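Local coordinates for bifunctional GH43-CE protein (Bacteroides eggerthii, PDB 6MLY) that probably cleaves xylose units from xylan through its GH43 domain and carries a second catalytic domain, a carbohydrate esterase of the alpha/beta-hydrolase type, at residues Val672-Gly677 against Phe728-Gly733; Val548-Tyr553 against Ser620-Thr625. All blocks are in the same frame, centred on the assembly; numbering follows the deposited sequence.

Contact 1: Val672-Gly677 against Phe728-Gly733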
loop_
_atom_site.group_PDB
_atom_site.type_symbol
_atom_site.label_atom_id
_atom_site.label_comp_id
_atom_site.label_asym_id
_atom_site.label_seq_id
_atom_site.Cartn_x
_atom_site.Cartn_y
_atom_site.Cartn_z
ATOM N N VAL A 672 31.859 10.063 -2.558
ATOM C CA VAL A 672 30.976 11.176 -2.210
ATOM C C VAL A 672 30.803 12.077 -3.436
ATOM O O VAL A 672 31.751 12.309 -4.179
ATOM C CB VAL A 672 31.512 11.973 -1.006
ATOM C CG1 VAL A 672 30.643 13.180 -0.690
ATOM C CG2 VAL A 672 31.669 11.102 0.229
ATOM N N VAL A 673 29.574 12.565 -3.632
ATOM C CA VAL A 673 29.290 13.673 -4.531
ATOM C C VAL A 673 28.493 14.704 -3.730
ATOM O O VAL A 673 27.456 14.369 -3.163
ATOM C CB VAL A 673 28.529 13.227 -5.793
ATOM C CG1 VAL A 673 28.187 14.404 -6.695
ATOM C CG2 VAL A 673 29.302 12.172 -6.568
ATOM N N ASN A 674 29.002 15.941 -3.688
ATOM C CA ASN A 674 28.455 17.000 -2.860
ATOM C C ASN A 674 27.872 18.079 -3.773
ATOM O O ASN A 674 28.603 18.764 -4.458
ATOM C CB ASN A 674 29.512 17.544 -1.900
ATOM C CG ASN A 674 29.121 18.850 -1.243
ATOM O OD1 ASN A 674 27.944 19.191 -1.176
ATOM N ND2 ASN A 674 30.110 19.595 -0.768
ATOM N N TRP A 675 26.544 18.206 -3.771
ATOM C CA TRP A 675 25.852 19.195 -4.574
ATOM C C TRP A 675 25.663 20.474 -3.753
ATOM O O TRP A 675 24.742 20.564 -2.936
ATOM C CB TRP A 675 24.510 18.652 -5.075
ATOM C CG TRP A 675 24.606 17.417 -5.915
ATOM C CD1 TRP A 675 24.689 16.129 -5.473
ATOM C CD2 TRP A 675 24.584 17.347 -7.352
ATOM N NE1 TRP A 675 24.734 15.265 -6.534
ATOM C CE2 TRP A 675 24.674 15.983 -7.700
ATOM C CE3 TRP A 675 24.494 18.297 -8.375
ATOM C CZ2 TRP A 675 24.683 15.552 -9.026
ATOM C CZ3 TRP A 675 24.502 17.870 -9.685
ATOM C CH2 TRP A 675 24.599 16.515 -10.004
ATOM N N PHE A 676 26.554 21.447 -3.990
ATOM C CA PHE A 676 26.482 22.808 -3.450
ATOM C C PHE A 676 26.115 22.777 -1.960
ATOM O O PHE A 676 25.210 23.485 -1.516
ATOM C CB PHE A 676 25.520 23.668 -4.278
ATOM C CG PHE A 676 24.205 23.020 -4.631
ATOM C CD1 PHE A 676 24.073 22.272 -5.790
ATOM C CD2 PHE A 676 23.100 23.164 -3.810
ATOM C CE1 PHE A 676 22.864 21.681 -6.119
ATOM C CE2 PHE A 676 21.891 22.568 -4.139
ATOM C CZ PHE A 676 21.775 21.828 -5.293
ATOM N N GLY A 677 26.843 21.961 -1.196
ATOM C CA GLY A 677 26.662 21.854 0.242
ATOM C C GLY A 677 27.371 22.978 0.995
ATOM O O GLY A 677 28.387 23.504 0.535
ATOM N N PHE A 728 36.116 12.427 -3.951
ATOM C CA PHE A 728 34.963 13.326 -3.916
ATOM C C PHE A 728 34.688 13.898 -5.309
ATOM O O PHE A 728 35.576 13.967 -6.139
ATOM C CB PHE A 728 35.207 14.470 -2.931
ATOM C CG PHE A 728 35.085 14.072 -1.485
ATOM C CD1 PHE A 728 36.111 13.394 -0.849
ATOM C CD2 PHE A 728 33.936 14.361 -0.763
ATOM C CE1 PHE A 728 35.994 13.022 0.481
ATOM C CE2 PHE A 728 33.816 13.977 0.564
ATOM C CZ PHE A 728 34.844 13.308 1.182
ATOM N N ILE A 729 33.441 14.309 -5.540
ATOM C CA ILE A 729 33.096 15.207 -6.633
ATOM C C ILE A 729 32.198 16.303 -6.058
ATOM O O ILE A 729 31.085 16.020 -5.643
ATOM C CB ILE A 729 32.417 14.460 -7.798
ATOM C CG1 ILE A 729 33.418 13.590 -8.562
ATOM C CG2 ILE A 729 31.694 15.434 -8.721
ATOM C CD1 ILE A 729 32.943 13.140 -9.927
ATOM N N VAL A 730 32.700 17.540 -6.031
ATOM C CA VAL A 730 31.939 18.678 -5.545
ATOM C C VAL A 730 31.382 19.423 -6.759
ATOM O O VAL A 730 32.098 19.610 -7.738
ATOM C CB VAL A 730 32.797 19.599 -4.661
ATOM C CG1 VAL A 730 31.988 20.773 -4.133
ATOM C CG2 VAL A 730 33.441 18.834 -3.515
ATOM N N ILE A 731 30.108 19.829 -6.673
ATOM C CA ILE A 731 29.390 20.515 -7.761
ATOM C C ILE A 731 28.631 21.715 -7.180
ATOM O O ILE A 731 28.001 21.597 -6.128
ATOM C CB ILE A 731 28.438 19.545 -8.490
ATOM C CG1 ILE A 731 29.144 18.249 -8.906
ATOM C CG2 ILE A 731 27.775 20.238 -9.673
ATOM C CD1 ILE A 731 28.257 17.265 -9.643
ATOM N N HIS A 732 28.674 22.854 -7.883
ATOM C CA HIS A 732 28.123 24.110 -7.373
ATOM C C HIS A 732 27.939 25.128 -8.502
ATOM O O HIS A 732 28.845 25.349 -9.304
ATOM C CB HIS A 732 29.024 24.705 -6.282
ATOM C CG HIS A 732 28.280 25.528 -5.286
ATOM N ND1 HIS A 732 28.407 25.331 -3.928
ATOM C CD2 HIS A 732 27.380 26.521 -5.441
ATOM C CE1 HIS A 732 27.627 26.177 -3.288
ATOM N NE2 HIS A 732 26.984 26.915 -4.194
ATOM N N GLY A 733 26.768 25.770 -8.520
ATOM C CA GLY A 733 26.447 26.834 -9.461
ATOM C C GLY A 733 27.132 28.143 -9.100
ATOM O O GLY A 733 27.496 28.361 -7.941
#
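Ile731 lies alongside Trp675 and puts its CD1 over one face of the indole, 3.8 Å from the centroid of the six-membered ring and offset toward the rim by CH2 and CZ3. CG2, the other branch of Ile731, runs beside CE3 and CZ3. The ring comes within reach because Trp675 CG is turned opposite the carbonyl carbon and beside the backbone N (chi1 -59°), which folds the indole back along its own strand. Next to it Val673 CG1 meets the same Ile731 CD1 at 4.1 Å, while Val673 CG2 packs beside Ile729 CB.

On the other face of the sheet, Val672 sets CB and CG1 close to CD2 and CE2 of Phe728, and the Asn674 amide runs beside Val730, ND2 lying 4.0 Å from CG1. At the C-terminal end Phe676 adopts a left-handed backbone conformation that ends the strand, and its CB sits over the centre of the His732 imidazole. That ring is held in place by two bonds of its own, ND1 with Ser744 OG and NE2 with Val739 O.

Four backbone bonds fix the parallel register. Ile729 N to Val672 O is 3.0 Å, Asn674 N to Ile729 O is 2.9 Å, and Ile731 N and Phe676 N close the row on Asn674 O and Ile731 O. The strands run only 11° apart.

Helix 775-789 covers the face of Val673, Trp675 and Ile729, and helix 741-752 covers that of Asn674, Phe728 and Val730. Strand 621-627 pairs with the outer edge of 671-675, strand 757-763 with that of 727-733; Phe676 meets His768, the histidine of a probable esterase triad, edge-to-face.

Contact 2: Val548-Tyr553 against Ser620-Thr625; sequences VVVLIY and SFIGIT
Val550 and Ile624 stand side by side at the apolar centre, Val550 CB 3.8 Å from Ile624 CG1. The isoleucine reaches along its neighbour because CG1 is swung opposite the backbone N (chi1 -171°), which carries CD1 past Val550 CG1 and on to Ile552 CD1. From the other direction Ile622 CG2 meets Val550 CG2 at 4.1 Å, and Ile622 CG1 lies next to Val548 CB. With CG1 set against Ile624 and CG2 against Ile622, shortening Val550 to an alanine is likely to open a gap between the two isoleucines.

Through the sheet, on the face of Val549 and Leu551, fewer side chains meet across the strands. Val549 CG2 comes to the edge of the Phe621 ring near its plane, 4.1 Å from CE2. Gly623 sits opposite Val549, where a side chain would probably crowd Val549 CG2, and the two backbones approach closely there, CA to CA 4.2 Å. Further along, Leu551 CD2 touches Thr625 CG2 at 3.7 Å; Thr625 turns OG1 the other way, to the carbonyl of Val673.

Backbone bonds form the polar frame of this parallel pair. Val548 N gives to Phe621 O and Gly623 N to Val548 O, the latter at 2.8 Å. Val550 N gives to Gly623 O and Ile552 N to Thr625 O, the latter at 2.9 Å; between them the bond from Thr625 N to Val550 O is weak.

Helix 596-610 packs on Ile552, Ile622 and Ile624, and helix 775-789 on Val549 and Phe621. Strand 579-584 borders 546-552, strand 671-675 borders 621-627, and Thr625 leads into a likely nucleophile elbow, as expected of an alpha/beta hydrolase.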
loop_
_atom_site.group_PDB
_atom_site.type_symbol
_atom_site.label_atom_id
_atom_site.label_comp_id
_atom_site.label_asym_id
_atom_site.label_seq_id
_atom_site.Cartn_x
_atom_site.Cartn_y
_atom_site.Cartn_z
ATOM N N VAL A 548 25.591 -0.026 -3.599
ATOM C CA VAL A 548 24.660 0.893 -2.946
ATOM C C VAL A 548 25.095 2.339 -3.205
ATOM O O VAL A 548 26.292 2.624 -3.307
ATOM C CB VAL A 548 24.574 0.611 -1.434
ATOM C CG1 VAL A 548 23.555 1.508 -0.748
ATOM C CG2 VAL A 548 24.274 -0.853 -1.150
ATOM N N VAL A 549 24.108 3.239 -3.310
ATOM C CA VAL A 549 24.341 4.680 -3.225
ATOM C C VAL A 549 23.189 5.308 -2.427
ATOM O O VAL A 549 22.018 5.089 -2.742
ATOM C CB VAL A 549 24.510 5.336 -4.613
ATOM C CG1 VAL A 549 24.591 6.856 -4.518
ATOM C CG2 VAL A 549 25.720 4.787 -5.361
ATOM N N VAL A 550 23.564 6.096 -1.408
ATOM C CA VAL A 550 22.664 6.741 -0.446
ATOM C C VAL A 550 22.329 8.156 -0.939
ATOM O O VAL A 550 23.155 8.799 -1.579
ATOM C CB VAL A 550 23.321 6.785 0.947
ATOM C CG1 VAL A 550 22.513 7.595 1.950
ATOM C CG2 VAL A 550 23.593 5.387 1.475
ATOM N N LEU A 551 21.121 8.631 -0.617
ATOM C CA LEU A 551 20.678 9.987 -0.942
ATOM C C LEU A 551 20.238 10.698 0.344
ATOM O O LEU A 551 19.335 10.218 1.043
ATOM C CB LEU A 551 19.503 9.934 -1.927
ATOM C CG LEU A 551 19.625 8.960 -3.098
ATOM C CD1 LEU A 551 18.357 8.988 -3.940
ATOM C CD2 LEU A 551 20.836 9.284 -3.962
ATOM N N ILE A 552 20.857 11.850 0.629
ATOM C CA ILE A 552 20.387 12.759 1.673
ATOM C C ILE A 552 19.825 14.017 0.998
ATOM O O ILE A 552 20.280 14.423 -0.067
ATOM C CB ILE A 552 21.499 13.073 2.692
ATOM C CG1 ILE A 552 22.211 11.796 3.152
ATOM C CG2 ILE A 552 20.945 13.866 3.869
ATOM C CD1 ILE A 552 23.237 12.007 4.238
ATOM N N TYR A 553 18.819 14.613 1.641
ATOM C CA TYR A 553 18.031 15.712 1.093
ATOM C C TYR A 553 18.494 17.036 1.703
ATOM O O TYR A 553 18.905 17.096 2.871
ATOM C CB TYR A 553 16.542 15.512 1.390
ATOM C CG TYR A 553 16.253 15.200 2.837
ATOM C CD1 TYR A 553 16.109 16.208 3.778
ATOM C CD2 TYR A 553 16.179 13.889 3.275
ATOM C CE1 TYR A 553 15.876 15.924 5.113
ATOM C CE2 TYR A 553 15.952 13.589 4.605
ATOM C CZ TYR A 553 15.799 14.607 5.529
ATOM O OH TYR A 553 15.575 14.306 6.840
ATOM N N SER A 620 30.272 -3.887 -0.648
ATOM C CA SER A 620 31.671 -3.664 -0.976
ATOM C C SER A 620 31.826 -2.224 -1.484
ATOM O O SER A 620 32.914 -1.661 -1.429
ATOM C CB SER A 620 32.179 -4.677 -1.976
ATOM O OG SER A 620 31.683 -4.412 -3.281
ATOM N N PHE A 621 30.713 -1.654 -1.967
ATOM C CA PHE A 621 30.616 -0.269 -2.386
ATOM C C PHE A 621 29.328 0.359 -1.831
ATOM O O PHE A 621 28.227 -0.123 -2.103
ATOM C CB PHE A 621 30.645 -0.182 -3.914
ATOM C CG PHE A 621 30.644 1.222 -4.468
ATOM C CD1 PHE A 621 31.836 1.894 -4.701
ATOM C CD2 PHE A 621 29.453 1.871 -4.759
ATOM C CE1 PHE A 621 31.834 3.182 -5.215
ATOM C CE2 PHE A 621 29.456 3.161 -5.269
ATOM C CZ PHE A 621 30.646 3.813 -5.497
ATOM N N ILE A 622 29.490 1.444 -1.060
ATOM C CA ILE A 622 28.400 2.337 -0.654
ATOM C C ILE A 622 28.791 3.787 -0.997
ATOM O O ILE A 622 29.595 4.412 -0.292
ATOM C CB ILE A 622 28.083 2.169 0.846
ATOM C CG1 ILE A 622 27.655 0.735 1.180
ATOM C CG2 ILE A 622 27.045 3.190 1.292
ATOM C CD1 ILE A 622 27.364 0.489 2.645
ATOM N N GLY A 623 28.225 4.320 -2.087
ATOM C CA GLY A 623 28.323 5.750 -2.406
ATOM C C GLY A 623 27.368 6.566 -1.550
ATOM O O GLY A 623 26.549 6.001 -0.834
ATOM N N ILE A 624 27.471 7.896 -1.619
ATOM C CA ILE A 624 26.581 8.788 -0.873
ATOM C C ILE A 624 26.630 10.181 -1.506
ATOM O O ILE A 624 27.680 10.620 -1.963
ATOM C CB ILE A 624 26.953 8.828 0.625
ATOM C CG1 ILE A 624 25.902 9.572 1.455
ATOM C CG2 ILE A 624 28.343 9.415 0.829
ATOM C CD1 ILE A 624 25.998 9.312 2.941
ATOM N N THR A 625 25.482 10.863 -1.507
ATOM C CA THR A 625 25.333 12.157 -2.156
ATOM C C THR A 625 24.151 12.910 -1.535
ATOM O O THR A 625 23.388 12.349 -0.761
ATOM C CB THR A 625 25.193 11.973 -3.672
ATOM O OG1 THR A 625 25.056 13.255 -4.286
ATOM C CG2 THR A 625 24.018 11.096 -4.050
#

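Both contacts are buried strand pairs of one sheet in the esterase domain, and their inner strands are neighbours: Val673 N probably bonds to Ile624 O, which, with the threonine hydroxyl bond, stitches contact 1 to contact 2. Helix 775-789 packs against both on one face; on the other, helix 741-752 serves contact 1 and helix 596-610 contact 2. The chemistry differs accordingly. Contact 2 is almost wholly aliphatic, with a glycine at the place where its strands come closest, whereas contact 1 uses aromatic rings and, at its C-terminal end, a histidine and a phenylalanine next to the probable catalytic centre, into which strand 621-627 also leads.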